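Long-range contacts in beta-ketoacyl synthase (PDB 4EWG), which probably acts as a 3-oxoacyl-[acyl-carrier-protein] synthase, a condensing enzyme of the thiolase-like superfamily that extends acyl chains: residues Pro41-Phe46 with Glu196-Pro201; Glu47-Arg52 with Val205-Tyr210. One frame throughout, in Å; residues are numbered along the deposited sequence.

Contact 1. Residues Pro41-Phe46 with Glu196-Pro201; sequences PDWDYF and EELSGP
F46 and W43, the two aromatic residues that P41-F46 sets against E196-P201, are tied to each other by a backbone bond of 3.0 Å from F46 N to W43 O. It is one of three i to i+3 bonds in this stretch, the evidence for a short 3-10 turn, and a spacing of three residues puts both side chains on the same side of it. In each, CG stands anti to the carbonyl carbon (chi1 -68° in W43, -64° in F46), and this shared torsion directs both rings toward G200. The rings meet at an edge, where W43 CD1 lies in the plane of the F46 ring, 3.6 Å from F46 CE2.

Across the contact no hydrogen bond forms; carbon atoms do the work. F46 CE2 comes within 3.6 Å of G200 CA, an approach made possible by the missing side chain. The same CA lies 4.2 Å above the plane of the W43 ring, displaced toward its rim. The target is the first turn of helix 200-207, which follows strand 189-196 in the N-terminal half of the thiolase-like fold. S199 is its N-cap, with OG bonded to A202 N, and P201 suits a first turn, where backbone N-H groups usually have no helical acceptor.

L198 meets the benzo edge of the indole: CD1, near the ring plane, is 4.0 Å from W43 CZ2, the two side chains crossing at about a right angle. A54 of strand 53-54 touches both W43 and L198. F46 also packs on M125 of the second subunit, and P201 on that subunit's F122.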
loop_
_atom_site.group_PDB
_atom_site.type_symbol
_atom_site.label_atom_id
_atom_site.label_comp_id
_atom_site.label_asym_id
_atom_site.label_seq_id
_atom_site.Cartn_x
_atom_site.Cartn_y
_atom_site.Cartn_z
ATOM N N PRO A 41 -31.482 -1.090 8.269
ATOM C CA PRO A 41 -32.605 -1.044 7.301
ATOM C C PRO A 41 -32.273 -0.331 5.988
ATOM O O PRO A 41 -32.853 -0.643 4.969
ATOM C CB PRO A 41 -33.716 -0.285 8.063
ATOM C CG PRO A 41 -33.030 0.358 9.235
ATOM C CD PRO A 41 -31.857 -0.534 9.575
ATOM N N ASP A 42 -31.351 0.627 6.020
ATOM C CA ASP A 42 -30.939 1.351 4.808
ATOM C C ASP A 42 -30.426 0.458 3.690
ATOM O O ASP A 42 -30.518 0.826 2.535
ATOM C CB ASP A 42 -29.851 2.373 5.127
ATOM C CG ASP A 42 -30.391 3.589 5.810
ATOM O OD1 ASP A 42 -31.569 3.974 5.533
ATOM O OD2 ASP A 42 -29.626 4.165 6.620
ATOM N N TRP A 43 -29.894 -0.705 4.046
ATOM C CA TRP A 43 -29.370 -1.635 3.067
ATOM C C TRP A 43 -30.390 -2.326 2.233
ATOM O O TRP A 43 -30.025 -3.035 1.306
ATOM C CB TRP A 43 -28.480 -2.632 3.742
ATOM C CG TRP A 43 -27.229 -1.980 4.243
ATOM C CD1 TRP A 43 -26.749 -0.691 3.961
ATOM C CD2 TRP A 43 -26.248 -2.565 5.105
ATOM N NE1 TRP A 43 -25.568 -0.469 4.591
ATOM C CE2 TRP A 43 -25.211 -1.551 5.300
ATOM C CE3 TRP A 43 -26.122 -3.780 5.711
ATOM C CZ2 TRP A 43 -24.119 -1.773 6.075
ATOM C CZ3 TRP A 43 -25.011 -4.006 6.495
ATOM C CH2 TRP A 43 -24.027 -3.016 6.679
ATOM N N ASP A 44 -31.677 -2.088 2.514
ATOM C CA ASP A 44 -32.746 -2.518 1.605
ATOM C C ASP A 44 -32.650 -1.773 0.261
ATOM O O ASP A 44 -33.213 -2.186 -0.745
ATOM C CB ASP A 44 -34.122 -2.299 2.242
ATOM C CG ASP A 44 -35.177 -3.140 1.606
ATOM O OD1 ASP A 44 -35.108 -4.370 1.787
ATOM O OD2 ASP A 44 -36.068 -2.603 0.925
ATOM N N TYR A 45 -31.946 -0.653 0.268
ATOM C CA TYR A 45 -31.616 0.057 -0.945
ATOM C C TYR A 45 -30.838 -0.838 -1.930
ATOM O O TYR A 45 -31.002 -0.726 -3.131
ATOM C CB TYR A 45 -30.786 1.271 -0.567
ATOM C CG TYR A 45 -30.228 2.089 -1.710
ATOM C CD1 TYR A 45 -31.003 3.066 -2.338
ATOM C CD2 TYR A 45 -28.904 1.927 -2.123
ATOM C CE1 TYR A 45 -30.481 3.836 -3.373
ATOM C CE2 TYR A 45 -28.374 2.692 -3.144
ATOM C CZ TYR A 45 -29.171 3.635 -3.774
ATOM O OH TYR A 45 -28.637 4.394 -4.790
ATOM N N PHE A 46 -30.006 -1.737 -1.421
ATOM C CA PHE A 46 -29.130 -2.535 -2.289
ATOM C C PHE A 46 -29.838 -3.769 -2.817
ATOM O O PHE A 46 -30.651 -4.357 -2.126
ATOM C CB PHE A 46 -27.836 -2.895 -1.555
ATOM C CG PHE A 46 -27.018 -1.697 -1.207
ATOM C CD1 PHE A 46 -26.484 -0.886 -2.222
ATOM C CD2 PHE A 46 -26.847 -1.310 0.117
ATOM C CE1 PHE A 46 -25.768 0.246 -1.919
ATOM C CE2 PHE A 46 -26.125 -0.157 0.421
ATOM C CZ PHE A 46 -25.581 0.606 -0.592
ATOM N N GLU A 196 -11.412 2.368 8.181
ATOM C CA GLU A 196 -12.414 1.983 7.215
ATOM C C GLU A 196 -13.720 2.743 7.462
ATOM O O GLU A 196 -14.088 3.013 8.626
ATOM C CB GLU A 196 -12.706 0.490 7.279
ATOM C CG GLU A 196 -13.161 -0.060 5.932
ATOM C CD GLU A 196 -11.974 -0.291 4.997
ATOM O OE1 GLU A 196 -11.892 0.368 3.920
ATOM O OE2 GLU A 196 -11.122 -1.137 5.358
ATOM N N GLU A 197 -14.424 3.070 6.368
ATOM C CA GLU A 197 -15.750 3.647 6.478
ATOM C C GLU A 197 -16.764 2.584 6.088
ATOM O O GLU A 197 -16.514 1.805 5.219
ATOM C CB GLU A 197 -15.873 4.919 5.633
ATOM C CG GLU A 197 -16.043 4.734 4.134
ATOM C CD GLU A 197 -15.884 6.063 3.362
ATOM O OE1 GLU A 197 -14.827 6.723 3.467
ATOM O OE2 GLU A 197 -16.787 6.430 2.620
ATOM N N LEU A 198 -17.870 2.526 6.797
ATOM C CA LEU A 198 -18.899 1.523 6.546
ATOM C C LEU A 198 -19.613 1.905 5.264
ATOM O O LEU A 198 -20.001 3.058 5.082
ATOM C CB LEU A 198 -19.909 1.459 7.708
ATOM C CG LEU A 198 -21.042 0.406 7.618
ATOM C CD1 LEU A 198 -20.479 -1.044 7.591
ATOM C CD2 LEU A 198 -22.095 0.596 8.741
ATOM N N SER A 199 -19.784 0.937 4.382
ATOM C CA SER A 199 -20.621 1.136 3.207
ATOM C C SER A 199 -21.217 -0.192 2.741
ATOM O O SER A 199 -20.757 -1.267 3.128
ATOM C CB SER A 199 -19.812 1.733 2.065
ATOM O OG SER A 199 -18.922 0.760 1.542
ATOM N N GLY A 200 -22.231 -0.098 1.888
ATOM C CA GLY A 200 -22.850 -1.279 1.319
ATOM C C GLY A 200 -21.833 -2.134 0.566
ATOM O O GLY A 200 -21.733 -3.324 0.803
ATOM N N PRO A 201 -21.075 -1.513 -0.326
ATOM C CA PRO A 201 -20.031 -2.226 -1.036
ATOM C C PRO A 201 -19.028 -2.907 -0.130
ATOM O O PRO A 201 -18.604 -4.016 -0.431
ATOM C CB PRO A 201 -19.350 -1.133 -1.861
ATOM C CG PRO A 201 -20.432 -0.152 -2.092
ATOM C CD PRO A 201 -21.243 -0.143 -0.831
#

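Contact 2. Residues Glu47-Arg52 with Val205-Tyr210; sequences ESLHTR and VFDTLY
D207 carries the polar part of this contact, both carboxylate oxygens accepting backbone N-H groups from H50 and T51. H50 N reaches OD2 of D207 at 2.8 Å, nearly straight (169°) and on the syn side of the oxygen. T51 N bonds to OD1 of D207 at 3.1 Å, bent to 155° and coming from above the carboxylate plane. OD1 has a further partner in T212 OG1, so three bonds should hold the carboxylate against rotation. With CG anti to the backbone N (chi1 -159°), D207 extends from its helix toward the loop.

The loop is also braced from within: R52 NH1 donates to L49 O at 2.8 Å and to T51 O at 2.9 Å. That guanidinium stays 6.5 Å from the D207 carboxylate (NH1 to OD2), so no salt bridge forms, although its charge may still favour the ionised acid.

Van der Waals contacts flank the bonds: L49 CD2 rests 3.6 Å from D207 CB, and the methyl T51 CG2 lies 3.6 Å from the carboxylate oxygen D207 OD1. Farther out, H50 CE1 approaches Y210 CE2 at 4.3 Å.

Y210, with positive phi, closes a Schellman motif after helix 200-207. Through D207 the loop leading into strand 53-54 is bonded near the C-terminal end of that helix, with L49 against A204 and T51 against V203.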
loop_
_atom_site.group_PDB
_atom_site.type_symbol
_atom_site.label_atom_id
_atom_site.label_comp_id
_atom_site.label_asym_id
_atom_site.label_seq_id
_atom_site.Cartn_x
_atom_site.Cartn_y
_atom_site.Cartn_z
ATOM N N GLU A 47 -29.518 -4.144 -4.050
ATOM C CA GLU A 47 -30.256 -5.207 -4.734
ATOM C C GLU A 47 -30.101 -6.554 -4.010
ATOM O O GLU A 47 -31.075 -7.143 -3.592
ATOM C CB GLU A 47 -29.808 -5.334 -6.188
ATOM C CG GLU A 47 -30.795 -6.085 -7.065
ATOM C CD GLU A 47 -30.311 -6.258 -8.507
ATOM O OE1 GLU A 47 -29.266 -5.695 -8.874
ATOM O OE2 GLU A 47 -30.980 -6.960 -9.285
ATOM N N SER A 48 -28.863 -6.993 -3.810
ATOM C CA SER A 48 -28.604 -8.369 -3.416
ATOM C C SER A 48 -27.689 -8.498 -2.216
ATOM O O SER A 48 -26.668 -9.144 -2.324
ATOM C CB SER A 48 -27.979 -9.103 -4.611
ATOM O OG SER A 48 -28.685 -8.768 -5.796
ATOM N N LEU A 49 -28.039 -7.887 -1.079
ATOM C CA LEU A 49 -27.339 -8.170 0.187
ATOM C C LEU A 49 -28.235 -9.034 1.051
ATOM O O LEU A 49 -29.392 -8.719 1.232
ATOM C CB LEU A 49 -27.019 -6.912 0.943
ATOM C CG LEU A 49 -25.828 -6.104 0.437
ATOM C CD1 LEU A 49 -25.681 -4.871 1.307
ATOM C CD2 LEU A 49 -24.570 -6.951 0.432
ATOM N N HIS A 50 -27.684 -10.121 1.570
ATOM C CA HIS A 50 -28.400 -10.995 2.462
ATOM C C HIS A 50 -28.369 -10.470 3.848
ATOM O O HIS A 50 -29.390 -10.456 4.537
ATOM C CB HIS A 50 -27.803 -12.386 2.404
ATOM C CG HIS A 50 -27.951 -13.042 1.041
ATOM N ND1 HIS A 50 -26.889 -13.374 0.265
ATOM C CD2 HIS A 50 -29.071 -13.353 0.316
ATOM C CE1 HIS A 50 -27.329 -13.910 -0.886
ATOM N NE2 HIS A 50 -28.660 -13.883 -0.864
ATOM N N THR A 51 -27.210 -10.000 4.295
ATOM C CA THR A 51 -27.134 -9.474 5.661
ATOM C C THR A 51 -27.821 -8.121 5.780
ATOM O O THR A 51 -27.814 -7.342 4.858
ATOM C CB THR A 51 -25.694 -9.371 6.194
ATOM O OG1 THR A 51 -25.732 -9.151 7.608
ATOM C CG2 THR A 51 -24.935 -8.260 5.546
ATOM N N ARG A 52 -28.399 -7.876 6.953
ATOM C CA ARG A 52 -28.840 -6.552 7.364
ATOM C C ARG A 52 -28.167 -6.135 8.685
ATOM O O ARG A 52 -28.749 -5.392 9.479
ATOM C CB ARG A 52 -30.372 -6.538 7.508
ATOM C CG ARG A 52 -31.110 -6.695 6.185
ATOM C CD ARG A 52 -30.913 -5.460 5.330
ATOM N NE ARG A 52 -31.586 -5.560 4.043
ATOM C CZ ARG A 52 -31.061 -6.091 2.946
ATOM N NH1 ARG A 52 -29.843 -6.599 2.955
ATOM N NH2 ARG A 52 -31.772 -6.122 1.835
ATOM N N VAL A 205 -18.447 -7.201 -0.251
ATOM C CA VAL A 205 -17.155 -7.941 -0.340
ATOM C C VAL A 205 -17.271 -9.317 0.355
ATOM O O VAL A 205 -16.943 -10.351 -0.200
ATOM C CB VAL A 205 -16.003 -7.137 0.316
ATOM C CG1 VAL A 205 -14.749 -7.961 0.470
ATOM C CG2 VAL A 205 -15.712 -5.867 -0.466
ATOM N N PHE A 206 -17.763 -9.295 1.571
ATOM C CA PHE A 206 -17.939 -10.501 2.352
ATOM C C PHE A 206 -19.303 -11.183 2.138
ATOM O O PHE A 206 -19.399 -12.411 2.207
ATOM C CB PHE A 206 -17.719 -10.160 3.812
ATOM C CG PHE A 206 -16.372 -9.586 4.066
ATOM C CD1 PHE A 206 -15.257 -10.422 4.177
ATOM C CD2 PHE A 206 -16.178 -8.202 4.133
ATOM C CE1 PHE A 206 -13.989 -9.884 4.394
ATOM C CE2 PHE A 206 -14.891 -7.651 4.333
ATOM C CZ PHE A 206 -13.800 -8.503 4.474
ATOM N N ASP A 207 -20.347 -10.400 1.912
ATOM C CA ASP A 207 -21.682 -10.963 1.672
ATOM C C ASP A 207 -21.706 -11.856 0.421
ATOM O O ASP A 207 -22.318 -12.912 0.435
ATOM C CB ASP A 207 -22.749 -9.863 1.574
ATOM C CG ASP A 207 -24.159 -10.385 1.826
ATOM O OD1 ASP A 207 -24.463 -10.777 2.978
ATOM O OD2 ASP A 207 -24.976 -10.394 0.898
ATOM N N THR A 208 -21.001 -11.447 -0.632
ATOM C CA THR A 208 -20.913 -12.247 -1.846
ATOM C C THR A 208 -20.111 -13.526 -1.651
ATOM O O THR A 208 -20.178 -14.402 -2.484
ATOM C CB THR A 208 -20.278 -11.470 -3.009
ATOM O OG1 THR A 208 -18.954 -11.054 -2.634
ATOM C CG2 THR A 208 -21.134 -10.229 -3.369
ATOM N N LEU A 209 -19.328 -13.612 -0.583
ATOM C CA LEU A 209 -18.621 -14.838 -0.227
ATOM C C LEU A 209 -19.437 -15.699 0.715
ATOM O O LEU A 209 -18.959 -16.719 1.163
ATOM C CB LEU A 209 -17.247 -14.507 0.435
ATOM C CG LEU A 209 -16.169 -13.855 -0.461
ATOM C CD1 LEU A 209 -14.973 -13.332 0.359
ATOM C CD2 LEU A 209 -15.693 -14.807 -1.557
ATOM N N TYR A 210 -20.661 -15.282 1.042
ATOM C CA TYR A 210 -21.454 -15.919 2.111
ATOM C C TYR A 210 -20.715 -15.979 3.453
ATOM O O TYR A 210 -20.877 -16.925 4.190
ATOM C CB TYR A 210 -21.904 -17.330 1.717
ATOM C CG TYR A 210 -22.625 -17.338 0.410
ATOM C CD1 TYR A 210 -21.906 -17.380 -0.781
ATOM C CD2 TYR A 210 -24.039 -17.280 0.350
ATOM C CE1 TYR A 210 -22.540 -17.347 -1.996
ATOM C CE2 TYR A 210 -24.695 -17.278 -0.874
ATOM C CZ TYR A 210 -23.925 -17.304 -2.052
ATOM O OH TYR A 210 -24.500 -17.269 -3.290
#

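In the fold
Contacts 1 and 2 lie with their centres about 10 Å apart on the same side of the chain's centre. Their first segments follow one another in the connection between the paired strands 38-39 and 53-54; their second segments come some 150 residues later, at the start and finish of helix 200-207. The loop and the helix therefore run in the same direction, 41-46 meeting the helix start and 47-52 its later part. The two sites touch directly: W43 CE3 is 4.0 Å from T51 O. Both also adjoin the second subunit, so this loop-helix unit, beyond the C-terminal end of strand 189-196, forms part of the dimer interface.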